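Local atomic coordinates of fucose-specific lectin (Aleuria aurantia, PDB entry 6GKE), a protein that binds L-fucose, preferring the alpha-1,6-linked core fucose of glycoproteins, through five sites per monomer of a homodimeric six-bladed beta-propeller. Residues Glu3-Ser8 against Lys58-Leu63; Gln22-Phe27 against Glu36-Gly41; Ser142-Tyr147 against Ala157-Thr162. The protein carries 1 engineered substitution. All blocks are in the same frame, centred on the assembly; numbering follows the deposited sequence. Where two conformers were deposited one is given.

Contact 1 of 3, residues Glu3-Ser8 against Lys58-Leu63. With EDO (1,2-ethanediol), chain I; EDO (1,2-ethanediol), chain B.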
loop_
_atom_site.group_PDB
_atom_site.type_symbol
_atom_site.label_atom_id
_atom_site.label_comp_id
_atom_site.label_asym_id
_atom_site.label_seq_id
_atom_site.Cartn_x
_atom_site.Cartn_y
_atom_site.Cartn_z
ATOM N N GLU A 3 8.680 -5.235 -1.989
ATOM C CA GLU A 3 8.061 -6.096 -0.989
ATOM C C GLU A 3 7.809 -5.337 0.321
ATOM O O GLU A 3 7.446 -5.942 1.315
ATOM C CB GLU A 3 8.914 -7.352 -0.834
ATOM C CG GLU A 3 8.993 -8.130 -2.134
ATOM C CD GLU A 3 9.907 -9.338 -2.110
ATOM O OE1 GLU A 3 10.992 -9.254 -1.494
ATOM O OE2 GLU A 3 9.522 -10.363 -2.707
ATOM N N PHE A 4 7.951 -4.006 0.300
ATOM C CA PHE A 4 7.671 -3.157 1.465
ATOM C C PHE A 4 6.155 -3.049 1.652
ATOM O O PHE A 4 5.461 -2.543 0.777
ATOM C CB PHE A 4 8.296 -1.785 1.214
ATOM C CG PHE A 4 8.378 -0.792 2.351
ATOM C CD1 PHE A 4 8.090 -1.101 3.676
ATOM C CD2 PHE A 4 8.823 0.489 2.063
ATOM C CE1 PHE A 4 8.231 -0.142 4.671
ATOM C CE2 PHE A 4 8.952 1.446 3.057
ATOM C CZ PHE A 4 8.671 1.125 4.362
ATOM N N LEU A 5 5.647 -3.503 2.801
ATOM C CA LEU A 5 4.224 -3.423 3.074
ATOM C C LEU A 5 3.806 -1.953 3.184
ATOM O O LEU A 5 4.366 -1.186 3.968
ATOM C CB LEU A 5 3.938 -4.178 4.372
ATOM C CG LEU A 5 2.494 -4.157 4.867
ATOM C CD1 LEU A 5 1.592 -4.978 3.959
ATOM C CD2 LEU A 5 2.448 -4.667 6.303
ATOM N N TYR A 6 2.774 -1.572 2.433
ATOM C CA TYR A 6 2.267 -0.204 2.488
ATOM C C TYR A 6 1.627 0.025 3.858
ATOM O O TYR A 6 0.773 -0.755 4.271
ATOM C CB TYR A 6 1.264 0.061 1.365
ATOM C CG TYR A 6 0.551 1.383 1.463
ATOM C CD1 TYR A 6 1.252 2.577 1.518
ATOM C CD2 TYR A 6 -0.830 1.437 1.503
ATOM C CE1 TYR A 6 0.598 3.794 1.599
ATOM C CE2 TYR A 6 -1.500 2.646 1.569
ATOM C CZ TYR A 6 -0.784 3.826 1.628
ATOM O OH TYR A 6 -1.466 5.008 1.691
ATOM N N THR A 7 2.051 1.105 4.517
ATOM C CA THR A 7 1.680 1.495 5.900
ATOM C C THR A 7 2.338 0.581 6.940
ATOM O O THR A 7 1.970 0.612 8.114
ATOM C CB THR A 7 0.170 1.687 6.147
ATOM O OG1 THR A 7 -0.540 0.451 6.231
ATOM C CG2 THR A 7 -0.465 2.581 5.107
ATOM N N SER A 8 3.389 -0.145 6.544
ATOM C CA SER A 8 4.310 -0.724 7.515
ATOM C C SER A 8 4.813 0.368 8.460
ATOM O O SER A 8 5.133 1.474 8.027
ATOM C CB SER A 8 5.491 -1.336 6.809
ATOM O OG SER A 8 6.463 -1.838 7.714
ATOM N N LYS A 58 2.493 -9.561 13.638
ATOM C CA LYS A 58 1.212 -9.415 12.973
ATOM C C LYS A 58 1.371 -8.423 11.820
ATOM O O LYS A 58 2.200 -7.517 11.871
ATOM C CB LYS A 58 0.110 -8.953 13.931
ATOM C CG LYS A 58 0.128 -7.482 14.328
ATOM C CD LYS A 58 -1.119 -7.084 15.085
ATOM C CE LYS A 58 -1.189 -5.604 15.387
ATOM N NZ LYS A 58 -2.489 -5.268 16.013
ATOM N N LEU A 59 0.568 -8.595 10.772
ATOM C CA LEU A 59 0.594 -7.630 9.687
ATOM C C LEU A 59 0.249 -6.249 10.259
ATOM O O LEU A 59 -0.667 -6.116 11.063
ATOM C CB LEU A 59 -0.363 -8.037 8.563
ATOM C CG LEU A 59 0.208 -8.986 7.507
ATOM C CD1 LEU A 59 1.290 -8.313 6.677
ATOM C CD2 LEU A 59 0.737 -10.277 8.100
ATOM N N PHE A 60 1.004 -5.232 9.827
ATOM C CA PHE A 60 0.842 -3.826 10.257
ATOM C C PHE A 60 1.223 -3.657 11.734
ATOM O O PHE A 60 0.836 -2.681 12.366
ATOM C CB PHE A 60 -0.566 -3.294 9.950
ATOM C CG PHE A 60 -0.989 -3.557 8.528
ATOM C CD1 PHE A 60 -0.554 -2.741 7.499
ATOM C CD2 PHE A 60 -1.788 -4.644 8.210
ATOM C CE1 PHE A 60 -0.905 -3.003 6.184
ATOM C CE2 PHE A 60 -2.149 -4.900 6.895
ATOM C CZ PHE A 60 -1.704 -4.080 5.886
ATOM N N SER A 61 2.050 -4.562 12.260
ATOM C CA SER A 61 2.555 -4.446 13.614
ATOM C C SER A 61 3.278 -3.122 13.802
ATOM O O SER A 61 4.068 -2.702 12.950
ATOM C CB SER A 61 3.527 -5.556 13.918
ATOM O OG SER A 61 4.119 -5.405 15.205
ATOM N N PRO A 62 3.155 -2.488 14.985
ATOM C CA PRO A 62 4.075 -1.410 15.321
ATOM C C PRO A 62 5.489 -1.983 15.500
ATOM O O PRO A 62 5.658 -3.194 15.701
ATOM C CB PRO A 62 3.486 -0.851 16.618
ATOM C CG PRO A 62 2.854 -2.062 17.264
ATOM C CD PRO A 62 2.258 -2.833 16.105
ATOM N N LEU A 63 6.491 -1.104 15.406
ATOM C CA LEU A 63 7.900 -1.476 15.534
ATOM C C LEU A 63 8.633 -0.402 16.337
ATOM O O LEU A 63 8.314 0.786 16.258
ATOM C CB LEU A 63 8.578 -1.590 14.166
ATOM C CG LEU A 63 8.081 -2.693 13.237
ATOM C CD1 LEU A 63 8.737 -2.557 11.869
ATOM C CD2 LEU A 63 8.335 -4.079 13.813
HETATM C C1 EDO I . -0.951 -2.516 2.483
HETATM O O1 EDO I . -1.635 -1.356 2.950
HETATM C C2 EDO I . -1.387 -3.214 1.195
HETATM O O2 EDO I . -0.244 -3.714 0.419
HETATM C C1 EDO B . 1.827 -2.723 -1.626
HETATM O O1 EDO B . 2.132 -1.612 -2.464
HETATM C C2 EDO B . 2.396 -2.811 -0.209
HETATM O O2 EDO B . 1.431 -3.381 0.742
#

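Contact 2 of 3, residues Gln22-Phe27 against Glu36-Gly41. With FUC (alpha-L-fucopyranose), chain C.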
loop_
_atom_site.group_PDB
_atom_site.type_symbol
_atom_site.label_atom_id
_atom_site.label_comp_id
_atom_site.label_asym_id
_atom_site.label_seq_id
_atom_site.Cartn_x
_atom_site.Cartn_y
_atom_site.Cartn_z
ATOM N N GLN A 22 27.353 3.057 11.247
ATOM C CA GLN A 22 26.528 1.920 10.865
ATOM C C GLN A 22 25.068 2.264 11.161
ATOM O O GLN A 22 24.749 2.770 12.234
ATOM C CB GLN A 22 26.938 0.677 11.651
ATOM C CG GLN A 22 28.279 0.103 11.220
ATOM C CD GLN A 22 28.254 -0.530 9.848
ATOM O OE1 GLN A 22 27.262 -1.123 9.432
ATOM N NE2 GLN A 22 29.358 -0.435 9.124
ATOM N N GLN A 23 24.194 1.981 10.196
ATOM C CA GLN A 23 22.764 2.150 10.372
ATOM C C GLN A 23 22.064 0.824 10.085
ATOM O O GLN A 23 22.486 0.061 9.208
ATOM C CB GLN A 23 22.191 3.195 9.416
ATOM C CG GLN A 23 22.737 4.593 9.626
ATOM C CD GLN A 23 22.072 5.541 8.662
ATOM O OE1 GLN A 23 20.912 5.922 8.836
ATOM N NE2 GLN A 23 22.808 5.923 7.630
ATOM N N ARG A 24 20.959 0.584 10.795
ATOM C CA ARG A 24 20.049 -0.489 10.451
ATOM C C ARG A 24 18.636 0.087 10.454
ATOM O O ARG A 24 18.294 0.903 11.301
ATOM C CB ARG A 24 20.120 -1.660 11.436
ATOM C CG ARG A 24 21.511 -2.241 11.657
ATOM C CD ARG A 24 22.040 -2.996 10.454
ATOM N NE ARG A 24 23.356 -3.591 10.685
ATOM C CZ ARG A 24 24.523 -2.986 10.469
ATOM N NH1 ARG A 24 24.569 -1.763 9.962
ATOM N NH2 ARG A 24 25.648 -3.611 10.773
ATOM N N VAL A 25 17.826 -0.358 9.494
ATOM C CA VAL A 25 16.429 0.026 9.445
ATOM C C VAL A 25 15.597 -1.248 9.283
ATOM O O VAL A 25 15.988 -2.172 8.572
ATOM C CB VAL A 25 16.162 1.094 8.364
ATOM C CG1 VAL A 25 16.517 0.629 6.970
ATOM C CG2 VAL A 25 14.738 1.621 8.416
ATOM N N TYR A 26 14.464 -1.267 9.997
ATOM C CA TYR A 26 13.557 -2.398 10.099
ATOM C C TYR A 26 12.200 -1.983 9.541
ATOM O O TYR A 26 11.703 -0.887 9.821
ATOM C CB TYR A 26 13.427 -2.876 11.554
ATOM C CG TYR A 26 14.771 -3.253 12.105
ATOM C CD1 TYR A 26 15.347 -4.474 11.801
ATOM C CD2 TYR A 26 15.529 -2.334 12.810
ATOM C CE1 TYR A 26 16.633 -4.786 12.202
ATOM C CE2 TYR A 26 16.817 -2.629 13.221
ATOM C CZ TYR A 26 17.377 -3.850 12.900
ATOM O OH TYR A 26 18.667 -4.108 13.253
ATOM N N PHE A 27 11.608 -2.888 8.757
ATOM C CA PHE A 27 10.320 -2.664 8.138
ATOM C C PHE A 27 9.660 -4.025 7.937
ATOM O O PHE A 27 10.318 -5.059 8.035
ATOM C CB PHE A 27 10.479 -1.917 6.809
ATOM C CG PHE A 27 11.230 -2.686 5.748
ATOM C CD1 PHE A 27 12.614 -2.628 5.652
ATOM C CD2 PHE A 27 10.547 -3.491 4.846
ATOM C CE1 PHE A 27 13.288 -3.352 4.677
ATOM C CE2 PHE A 27 11.221 -4.213 3.874
ATOM C CZ PHE A 27 12.589 -4.141 3.791
ATOM N N GLU A 36 15.546 -6.331 7.628
ATOM C CA GLU A 36 16.585 -5.377 7.957
ATOM C C GLU A 36 17.297 -4.930 6.678
ATOM O O GLU A 36 17.624 -5.763 5.826
ATOM C CB GLU A 36 17.609 -6.021 8.888
ATOM C CG GLU A 36 18.660 -5.070 9.437
ATOM C CD GLU A 36 19.760 -5.809 10.175
ATOM O OE1 GLU A 36 20.482 -6.574 9.505
ATOM O OE2 GLU A 36 19.886 -5.646 11.416
ATOM N N ALA A 37 17.576 -3.626 6.591
ATOM C CA ALA A 37 18.535 -3.062 5.631
ATOM C C ALA A 37 19.672 -2.424 6.433
ATOM O O ALA A 37 19.468 -1.996 7.581
ATOM C CB ALA A 37 17.875 -2.072 4.701
ATOM N N GLN A 38 20.861 -2.375 5.826
ATOM C CA GLN A 38 22.078 -1.941 6.513
ATOM C C GLN A 38 22.803 -0.884 5.681
ATOM O O GLN A 38 22.812 -0.946 4.454
ATOM C CB GLN A 38 23.049 -3.105 6.724
ATOM C CG GLN A 38 22.408 -4.376 7.263
ATOM C CD GLN A 38 21.788 -5.278 6.221
ATOM O OE1 GLN A 38 22.098 -5.223 5.029
ATOM N NE2 GLN A 38 20.899 -6.144 6.677
ATOM N N ARG A 39 23.465 0.050 6.370
ATOM C CA ARG A 39 24.360 0.981 5.707
ATOM C C ARG A 39 25.616 1.167 6.553
ATOM O O ARG A 39 25.544 1.317 7.770
ATOM C CB ARG A 39 23.705 2.341 5.456
ATOM C CG ARG A 39 24.415 3.132 4.370
ATOM C CD ARG A 39 23.796 4.479 4.075
ATOM N NE ARG A 39 24.405 5.032 2.874
ATOM C CZ ARG A 39 23.975 6.108 2.224
ATOM N NH1 ARG A 39 23.008 6.854 2.728
ATOM N NH2 ARG A 39 24.519 6.435 1.062
ATOM N N GLY A 40 26.763 1.177 5.872
ATOM C CA GLY A 40 28.025 1.552 6.470
ATOM C C GLY A 40 28.551 2.813 5.811
ATOM O O GLY A 40 28.730 2.855 4.593
ATOM N N GLY A 41 28.785 3.860 6.609
ATOM C CA GLY A 41 29.217 5.151 6.077
ATOM C C GLY A 41 28.248 5.651 5.018
ATOM O O GLY A 41 27.033 5.603 5.215
HETATM C C1 FUC C . 25.254 -7.310 10.478
HETATM C C2 FUC C . 23.840 -7.697 10.092
HETATM C C3 FUC C . 23.055 -8.166 11.315
HETATM C C4 FUC C . 23.138 -7.133 12.428
HETATM C C5 FUC C . 24.604 -6.850 12.737
HETATM C C6 FUC C . 24.802 -5.794 13.816
HETATM O O1 FUC C . 25.940 -8.505 10.825
HETATM O O2 FUC C . 23.893 -8.758 9.130
HETATM O O3 FUC C . 21.702 -8.457 10.949
HETATM O O4 FUC C . 22.512 -5.903 12.050
HETATM O O5 FUC C . 25.244 -6.376 11.550
HETATM O O HOH W 1 21.762 7.257 5.334
HETATM O O HOH W 2 25.564 4.808 7.480
#

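Contact 3 of 3, residues Ser142-Tyr147 against Ala157-Thr162. With FUC (alpha-L-fucopyranose), chain E.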
loop_
_atom_site.group_PDB
_atom_site.type_symbol
_atom_site.label_atom_id
_atom_site.label_comp_id
_atom_site.label_asym_id
_atom_site.label_seq_id
_atom_site.Cartn_x
_atom_site.Cartn_y
_atom_site.Cartn_z
ATOM N N SER A 142 -6.647 7.367 25.993
ATOM C CA SER A 142 -5.870 6.248 26.527
ATOM C C SER A 142 -4.507 6.735 27.037
ATOM O O SER A 142 -3.958 7.723 26.544
ATOM C CB SER A 142 -5.697 5.174 25.479
ATOM O OG SER A 142 -6.944 4.604 25.109
ATOM N N SER A 143 -3.952 5.999 28.000
ATOM C CA SER A 143 -2.644 6.339 28.540
ATOM C C SER A 143 -1.531 5.626 27.766
ATOM O O SER A 143 -1.763 4.690 26.996
ATOM C CB SER A 143 -2.567 6.017 30.005
ATOM O OG SER A 143 -2.663 4.618 30.217
ATOM N N ILE A 144 -0.310 6.110 27.993
ATOM C CA ILE A 144 0.888 5.413 27.577
ATOM C C ILE A 144 1.414 4.614 28.770
ATOM O O ILE A 144 1.451 5.111 29.889
ATOM C CB ILE A 144 1.927 6.399 27.022
ATOM C CG1 ILE A 144 1.438 6.984 25.696
ATOM C CG2 ILE A 144 3.301 5.752 26.895
ATOM C CD1 ILE A 144 2.159 8.242 25.298
ATOM N N HIS A 145 1.796 3.368 28.493
ATOM C CA HIS A 145 2.356 2.467 29.472
ATOM C C HIS A 145 3.813 2.175 29.126
ATOM O O HIS A 145 4.205 2.239 27.965
ATOM C CB HIS A 145 1.551 1.169 29.519
ATOM C CG HIS A 145 0.159 1.373 30.004
ATOM N ND1 HIS A 145 -0.202 1.150 31.320
ATOM C CD2 HIS A 145 -0.952 1.814 29.374
ATOM C CE1 HIS A 145 -1.486 1.419 31.466
ATOM N NE2 HIS A 145 -1.966 1.828 30.289
ATOM N N GLU A 146 4.576 1.803 30.153
ATOM C CA GLU A 146 6.005 1.564 30.042
ATOM C C GLU A 146 6.330 0.165 30.570
ATOM O O GLU A 146 5.843 -0.219 31.639
ATOM C CB GLU A 146 6.728 2.626 30.871
ATOM C CG GLU A 146 8.241 2.515 30.912
ATOM C CD GLU A 146 8.852 3.408 31.976
ATOM O OE1 GLU A 146 8.396 3.298 33.136
ATOM O OE2 GLU A 146 9.767 4.203 31.651
ATOM N N TYR A 147 7.183 -0.563 29.844
ATOM C CA TYR A 147 7.801 -1.793 30.354
ATOM C C TYR A 147 9.307 -1.538 30.474
ATOM O O TYR A 147 9.900 -0.821 29.669
ATOM C CB TYR A 147 7.418 -3.043 29.535
ATOM C CG TYR A 147 6.797 -4.092 30.424
ATOM C CD1 TYR A 147 5.490 -3.944 30.863
ATOM C CD2 TYR A 147 7.535 -5.144 30.950
ATOM C CE1 TYR A 147 4.930 -4.811 31.787
ATOM C CE2 TYR A 147 6.989 -6.021 31.878
ATOM C CZ TYR A 147 5.683 -5.851 32.301
ATOM O OH TYR A 147 5.128 -6.684 33.234
ATOM N N ALA A 157 5.775 2.923 34.441
ATOM C CA ALA A 157 4.795 3.975 34.630
ATOM C C ALA A 157 3.656 3.881 33.609
ATOM O O ALA A 157 3.728 3.173 32.607
ATOM C CB ALA A 157 5.479 5.319 34.533
ATOM N N SER A 158 2.601 4.645 33.906
ATOM C CA SER A 158 1.607 4.986 32.910
ATOM C C SER A 158 1.248 6.464 33.077
ATOM O O SER A 158 1.218 6.998 34.179
ATOM C CB SER A 158 0.400 4.095 32.974
ATOM O OG SER A 158 -0.355 4.372 34.135
ATOM N N PHE A 159 1.051 7.123 31.932
ATOM C CA PHE A 159 0.883 8.570 31.909
ATOM C C PHE A 159 0.246 9.005 30.593
ATOM O O PHE A 159 0.276 8.281 29.605
ATOM C CB PHE A 159 2.226 9.283 32.108
ATOM C CG PHE A 159 3.325 8.839 31.175
ATOM C CD1 PHE A 159 3.418 9.334 29.881
ATOM C CD2 PHE A 159 4.271 7.919 31.596
ATOM C CE1 PHE A 159 4.429 8.907 29.031
ATOM C CE2 PHE A 159 5.282 7.497 30.746
ATOM C CZ PHE A 159 5.354 7.987 29.464
ATOM N N GLY A 160 -0.321 10.212 30.603
ATOM C CA GLY A 160 -0.816 10.838 29.402
ATOM C C GLY A 160 -2.255 10.467 29.101
ATOM O O GLY A 160 -2.789 9.483 29.599
ATOM N N SER A 161 -2.859 11.280 28.238
ATOM C CA SER A 161 -4.184 11.053 27.687
ATOM C C SER A 161 -4.133 11.431 26.206
ATOM O O SER A 161 -3.952 12.607 25.883
ATOM C CB SER A 161 -5.210 11.847 28.436
ATOM O OG SER A 161 -6.513 11.623 27.929
ATOM N N THR A 162 -4.247 10.433 25.319
ATOM C CA THR A 162 -3.735 10.595 23.959
ATOM C C THR A 162 -4.846 10.519 22.912
ATOM O O THR A 162 -5.937 9.997 23.146
ATOM C CB THR A 162 -2.665 9.542 23.634
ATOM O OG1 THR A 162 -3.279 8.286 23.356
ATOM C CG2 THR A 162 -1.661 9.364 24.751
HETATM C C1 FUC E . 12.175 2.932 36.635
HETATM C C2 FUC E . 10.761 3.062 36.083
HETATM C C3 FUC E . 10.487 4.534 35.749
HETATM C C4 FUC E . 11.562 5.074 34.802
HETATM C C5 FUC E . 12.903 4.927 35.508
HETATM C C6 FUC E . 14.055 5.477 34.693
HETATM O O1 FUC E . 12.185 3.535 37.928
HETATM O O2 FUC E . 9.815 2.534 37.035
HETATM O O3 FUC E . 9.174 4.694 35.212
HETATM O O4 FUC E . 11.630 4.326 33.585
HETATM O O5 FUC E . 13.146 3.544 35.771
#

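Contact 1 of 3, residues Glu3-Ser8 against Lys58-Leu63
The carbonyl oxygen of Tyr6 lies at the edge of the Phe60 ring, near its plane and 3.4 Å from CE1, and it is gripped by two hydroxyls. One is Thr7 OG1, which donates to Tyr6 O over 2.6 Å; the other is O1 of an ethanediol, probably from the crystallisation liquor, 2.8 Å from the same oxygen. With chi1 at 75°, Thr7 OG1 sits between its own backbone N and carbonyl carbon, where it can fold back to Tyr6 O while approaching Phe60 CD1 at 3.4 Å. Over one face of the ring comes Leu5: its CD2 makes a CH-pi contact 4.0 Å from the Phe60 centroid, displaced toward the rim, and the same methyl touches Leu59 CD1 at 3.8 Å. Each segment forms a type II beta turn, Leu5-Ser8 ahead of the first blade of the propeller and Lys58-Ser61 in the link between the first two blades, and the two meet mainly through Leu5, Thr7, Leu59 and Phe60, along with Tyr6 O. The region also belongs to the dimer interface. Tyr6 stacks on Tyr6 of the second subunit, and Leu59 O accepts a hydrogen bond from Trp312 NE1 of that subunit.

Contact 2 of 3, residues Gln22-Phe27 against Glu36-Gly41
The Arg24 guanidinium has Gln38 CG over one face, with Gln22 and the bound fucose at its edges. The two strands form an antiparallel beta hairpin in the first propeller blade; Gln23-Arg39 and Val25-Ala37 are hydrogen-bonded pairs with two backbone bonds each, and Arg24, Tyr26, Glu36 and Gln38 lie on the sugar-binding face. Arg24 bends at chi2 (-70°) and turns to the fucose: NE donates to O4 over 2.8 Å and NH2 to the ring oxygen O5 over 2.9 Å. The remaining nitrogen, NH1, bonds in plane to a lone pair of Gln22 OE1 and also reaches Gln23 O from above its carbonyl plane, which fixes the rotation of the guanidinium. Glu36 extends alongside Tyr26 and presents both carboxylate oxygens to the sugar, OE1 accepting from fucose O3 and OE2 from O4, each over 2.7 Å. Fucose O4 is thus held between arginine and glutamate. Second-shell bonds orient the carboxylate: Tyr26 OH uses the anti lone pair of OE2, and Gln38 NE2 donates to OE1 over 2.9 Å, with Gln38 OE1 in turn bonded to Thr46 OG1. Trp97 NE1, from the next blade, also binds this fucose. On the face carrying Gln23, Val25, Ala37 and Arg39, Val25 CG1 packs on Ala37 CB at 3.8 Å; Gln23 OE1 bonds to Ser277 and Arg39 NE to Asn43 O, while a water accepts from both Gln23 NE2 and Arg39 NH1.

Contact 3 of 3, residues Ser142-Tyr147 against Ala157-Thr162
Glu146 OE1 accepts from both the backbone of Ala157 and the bound fucose, so one carboxylate oxygen ties the neighbouring strand to the sugar. Fucose O3 donates to this oxygen over 2.6 Å and fucose O4 to OE2 over 2.7 Å, so the carboxylate spans two neighbouring hydroxyls. The hairpin of strands 142-149 and 153-162 supplies this glutamate from the third propeller blade; Arg131 NE and, from the next blade, Trp199 NE1 also hydrogen-bond this fucose. Ala157 N helps position the carboxylate, donating to OE1 over 3.0 Å in a nearly straight bond (169°) that meets it on the anti side but 25° out of the carboxylate plane, and Tyr133 OH reaches OE2 weakly. The Glu146 chain runs extended, its CG opposite the backbone N (chi1 178°), and so carries the carboxylate to the sugar, beside the Ala157 methyl. On the face of the sheet that holds Ile144 and Phe159, these two side chains cross obliquely in the conformer given, Ile144 CG2 4.0 Å from Phe159 CE1, and Phe159 continues the packing into the next blade by stacking on His192. On the other face, again in the conformer given, Ser158 CB lies over the His145 ring in a CH-pi contact, 3.8 Å from its centroid. Ile144 and Phe159 also exchange two backbone hydrogen bonds, the shorter from Ile144 N to Phe159 O at 2.8 Å.

Overall arrangement
From the N terminus, residues 3-8 form one side of contact 1, which 58-63 closes some fifty residues later; the first four-stranded blade is threaded in between. Contact 2 falls within that span as a short hairpin closure between strands 22-28 and 33-40. The two touch: Phe4 of contact 1 packs edge-to-face against Phe27 of contact 2, tying the N-terminal lead-in to the first blade, and Leu63 CD1 packs on the backbone of Tyr26 and Phe27, tying in the link to the second. Contact 3 follows in series, closing another hairpin in the third blade. It lies across the chain's centre from contact 2, their centres about 30 Å apart, and touches neither of the others.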